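Local coordinates for protein putative tagatose-6-phosphate ketose/aldose isomerase (Escherichia coli, PDB 3C3J) that is a putative isomerase by name, with two SIS domains in each chain and two chains in the assembly, at residues V228-G233 with V278-S283. Numbering follows the deposited sequence.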
ATOM      1  N   VAL A 228     -13.065  -9.220   2.262  1.00 14.82           N
ATOM      2  CA  VAL A 228     -12.346  -8.289   1.426  1.00 15.24           C
ATOM      3  C   VAL A 228     -13.102  -6.977   1.410  1.00 14.78           C
ATOM      4  O   VAL A 228     -14.299  -6.947   1.074  1.00 15.18           O
ATOM      5  CB  VAL A 228     -12.200  -8.745  -0.043  1.00 15.33           C
ATOM      6  CG1 VAL A 228     -11.236  -7.730  -0.799  1.00 15.62           C
ATOM      7  CG2 VAL A 228     -11.718 -10.168  -0.120  1.00 17.31           C
ATOM      8  N   TYR A 229     -12.397  -5.900   1.760  1.00 13.53           N
ATOM      9  CA  TYR A 229     -12.937  -4.548   1.587  1.00 13.32           C
ATOM     10  C   TYR A 229     -12.312  -3.875   0.388  1.00 12.64           C
ATOM     11  O   TYR A 229     -11.082  -3.921   0.224  1.00 11.82           O
ATOM     12  CB  TYR A 229     -12.677  -3.695   2.839  1.00 13.61           C
ATOM     13  CG  TYR A 229     -13.507  -4.058   4.054  1.00 12.96           C
ATOM     14  CD1 TYR A 229     -14.778  -3.512   4.247  1.00 13.77           C
ATOM     15  CD2 TYR A 229     -12.987  -4.871   5.052  1.00 13.36           C
ATOM     16  CE1 TYR A 229     -15.530  -3.804   5.386  1.00 13.51           C
ATOM     17  CE2 TYR A 229     -13.714  -5.172   6.185  1.00 12.90           C
ATOM     18  CZ  TYR A 229     -14.992  -4.632   6.352  1.00 13.01           C
ATOM     19  OH  TYR A 229     -15.708  -4.922   7.484  1.00 14.18           O
ATOM     20  N   LEU A 230     -13.140  -3.210  -0.418  1.00 12.76           N
ATOM     21  CA  LEU A 230     -12.701  -2.519  -1.646  1.00 12.86           C
ATOM     22  C   LEU A 230     -13.132  -1.060  -1.646  1.00 12.72           C
ATOM     23  O   LEU A 230     -14.269  -0.727  -1.286  1.00 13.40           O
ATOM     24  CB  LEU A 230     -13.252  -3.215  -2.902  1.00 12.64           C
ATOM     25  CG  LEU A 230     -12.981  -4.712  -3.103  1.00 13.12           C
ATOM     26  CD1 LEU A 230     -13.717  -5.299  -4.323  1.00 15.13           C
ATOM     27  CD2 LEU A 230     -11.474  -4.959  -3.213  1.00 11.25           C
ATOM     28  N   GLY A 231     -12.203  -0.177  -2.004  1.00 13.18           N
ATOM     29  CA  GLY A 231     -12.492   1.253  -2.131  1.00 13.33           C
ATOM     30  C   GLY A 231     -11.501   1.903  -3.079  1.00 13.28           C
ATOM     31  O   GLY A 231     -10.327   1.548  -3.078  1.00 13.00           O
ATOM     32  N   SER A 232     -11.969   2.854  -3.878  1.00 13.44           N
ATOM     33  CA  SER A 232     -11.118   3.518  -4.865  1.00 13.25           C
ATOM     34  C   SER A 232     -10.368   4.688  -4.256  1.00 13.30           C
ATOM     35  O   SER A 232     -10.846   5.344  -3.319  1.00 14.03           O
ATOM     36  CB  SER A 232     -11.932   4.014  -6.080  1.00 13.57           C
ATOM     37  OG  SER A 232     -12.474   2.941  -6.831  1.00 16.13           O
ATOM     38  N   GLY A 233      -9.179   4.954  -4.781  1.00 14.24           N
ATOM     39  CA  GLY A 233      -8.420   6.138  -4.357  1.00 14.20           C
ATOM     40  C   GLY A 233      -8.122   6.046  -2.881  1.00 14.36           C
ATOM     41  O   GLY A 233      -7.747   4.972  -2.384  1.00 15.03           O
ATOM     42  N   VAL A 278     -17.388  -9.926   0.391  1.00 15.51           N
ATOM     43  CA  VAL A 278     -16.791  -8.764  -0.255  1.00 15.13           C
ATOM     44  C   VAL A 278     -17.647  -7.553   0.065  1.00 15.47           C
ATOM     45  O   VAL A 278     -18.870  -7.557  -0.175  1.00 15.68           O
ATOM     46  CB  VAL A 278     -16.712  -8.935  -1.791  1.00 15.22           C
ATOM     47  CG1 VAL A 278     -16.150  -7.649  -2.445  1.00 15.18           C
ATOM     48  CG2 VAL A 278     -15.860 -10.192  -2.169  1.00 14.45           C
ATOM     49  N   VAL A 279     -17.018  -6.503   0.598  1.00 14.90           N
ATOM     50  CA  VAL A 279     -17.718  -5.247   0.881  1.00 14.96           C
ATOM     51  C   VAL A 279     -17.123  -4.127   0.038  1.00 14.65           C
ATOM     52  O   VAL A 279     -15.919  -3.891   0.070  1.00 15.05           O
ATOM     53  CB  VAL A 279     -17.669  -4.887   2.389  1.00 14.55           C
ATOM     54  CG1 VAL A 279     -18.430  -3.571   2.663  1.00 14.68           C
ATOM     55  CG2 VAL A 279     -18.195  -6.046   3.241  1.00 13.57           C
ATOM     56  N   VAL A 280     -17.980  -3.431  -0.699  1.00 14.96           N
ATOM     57  CA  VAL A 280     -17.551  -2.376  -1.605  1.00 15.00           C
ATOM     58  C   VAL A 280     -18.011  -1.036  -1.078  1.00 15.28           C
ATOM     59  O   VAL A 280     -19.217  -0.789  -0.946  1.00 15.48           O
ATOM     60  CB  VAL A 280     -18.072  -2.596  -3.039  1.00 14.86           C
ATOM     61  CG1 VAL A 280     -17.596  -1.461  -3.969  1.00 15.73           C
ATOM     62  CG2 VAL A 280     -17.635  -3.981  -3.559  1.00 15.30           C
ATOM     63  N   PHE A 281     -17.043  -0.171  -0.792  1.00 14.79           N
ATOM     64  CA  PHE A 281     -17.294   1.215  -0.417  1.00 14.73           C
ATOM     65  C   PHE A 281     -17.416   2.062  -1.711  1.00 15.38           C
ATOM     66  O   PHE A 281     -16.409   2.421  -2.333  1.00 15.20           O
ATOM     67  CB  PHE A 281     -16.144   1.782   0.439  1.00 14.33           C
ATOM     68  CG  PHE A 281     -15.888   1.060   1.763  1.00 14.56           C
ATOM     69  CD1 PHE A 281     -16.865   0.292   2.407  1.00 12.86           C
ATOM     70  CD2 PHE A 281     -14.674   1.240   2.406  1.00 14.40           C
ATOM     71  CE1 PHE A 281     -16.596  -0.331   3.610  1.00 13.57           C
ATOM     72  CE2 PHE A 281     -14.405   0.653   3.623  1.00 14.55           C
ATOM     73  CZ  PHE A 281     -15.365  -0.123   4.243  1.00 13.88           C
ATOM     74  N   VAL A 282     -18.647   2.370  -2.119  1.00 14.88           N
ATOM     75  CA  VAL A 282     -18.877   3.043  -3.381  1.00 15.03           C
ATOM     76  C   VAL A 282     -18.582   4.551  -3.298  1.00 14.99           C
ATOM     77  O   VAL A 282     -19.083   5.255  -2.414  1.00 15.99           O
ATOM     78  CB  VAL A 282     -20.330   2.789  -3.867  1.00 15.03           C
ATOM     79  CG1 VAL A 282     -20.618   3.510  -5.210  1.00 15.46           C
ATOM     80  CG2 VAL A 282     -20.578   1.300  -3.989  1.00 15.03           C
ATOM     81  N   SER A 283     -17.772   5.043  -4.228  1.00 14.85           N
ATOM     82  CA  SER A 283     -17.443   6.461  -4.282  1.00 14.91           C
ATOM     83  C   SER A 283     -18.684   7.321  -4.487  1.00 15.17           C
ATOM     84  O   SER A 283     -19.633   6.905  -5.146  1.00 15.01           O
ATOM     85  CB  SER A 283     -16.404   6.742  -5.382  1.00 15.17           C
ATOM     86  OG  SER A 283     -16.071   8.120  -5.424  1.00 12.83           O
TER
HETATM   87  O   HOH W   1     -14.652   3.794  -3.961  1.00 19.40           O
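Val228, Leu230, Val279 and Phe281 join two parallel strands through three backbone hydrogen bonds. Val279 N donates to Val228 O at 2.8 Å, in a nearly straight bond (171° at the hydrogen). Leu230 N then bonds to Val279 O at 2.9 Å, and Phe281 N to Leu230 O at 2.9 Å. Past the last direct bond a water links Ser232 N, in the loop after strand 226-231, to Phe281 O. It accepts from Ser232 N at 2.8 Å and donates to Phe281 O at the same length.

The strands are neighbours in the parallel sheet of the second SIS domain, an alpha/beta fold with strand order 2-1-3-4-5. Strand 226-231 is first in sequence and strand 276-281 third; strand 255-259 flanks the first on its other edge. Helices pack on both faces.

On one face, Tyr229 and Val279 lie side by side. Tyr229 CD1 sits 3.7 Å from Val279 CB and also meets Phe281 CZ at 3.4 Å. The two rings are oblique, with planes at 44°. Helix 235-249 covers this pair, and Phe342 stacks on Phe281.

On the other face, Leu230 CD1 touches Val278 CG1 at 3.9 Å and lies a little farther from Val280 CG2. Its extended end (chi2 174°) carries CD1 over to these valines. Helix 288-302 packs here, with Leu295 on Leu230 and Leu299 on Val278. Asp292 of that helix accepts hydrogen bonds from Ser232 OG and Ser283 N, one on each carboxylate oxygen.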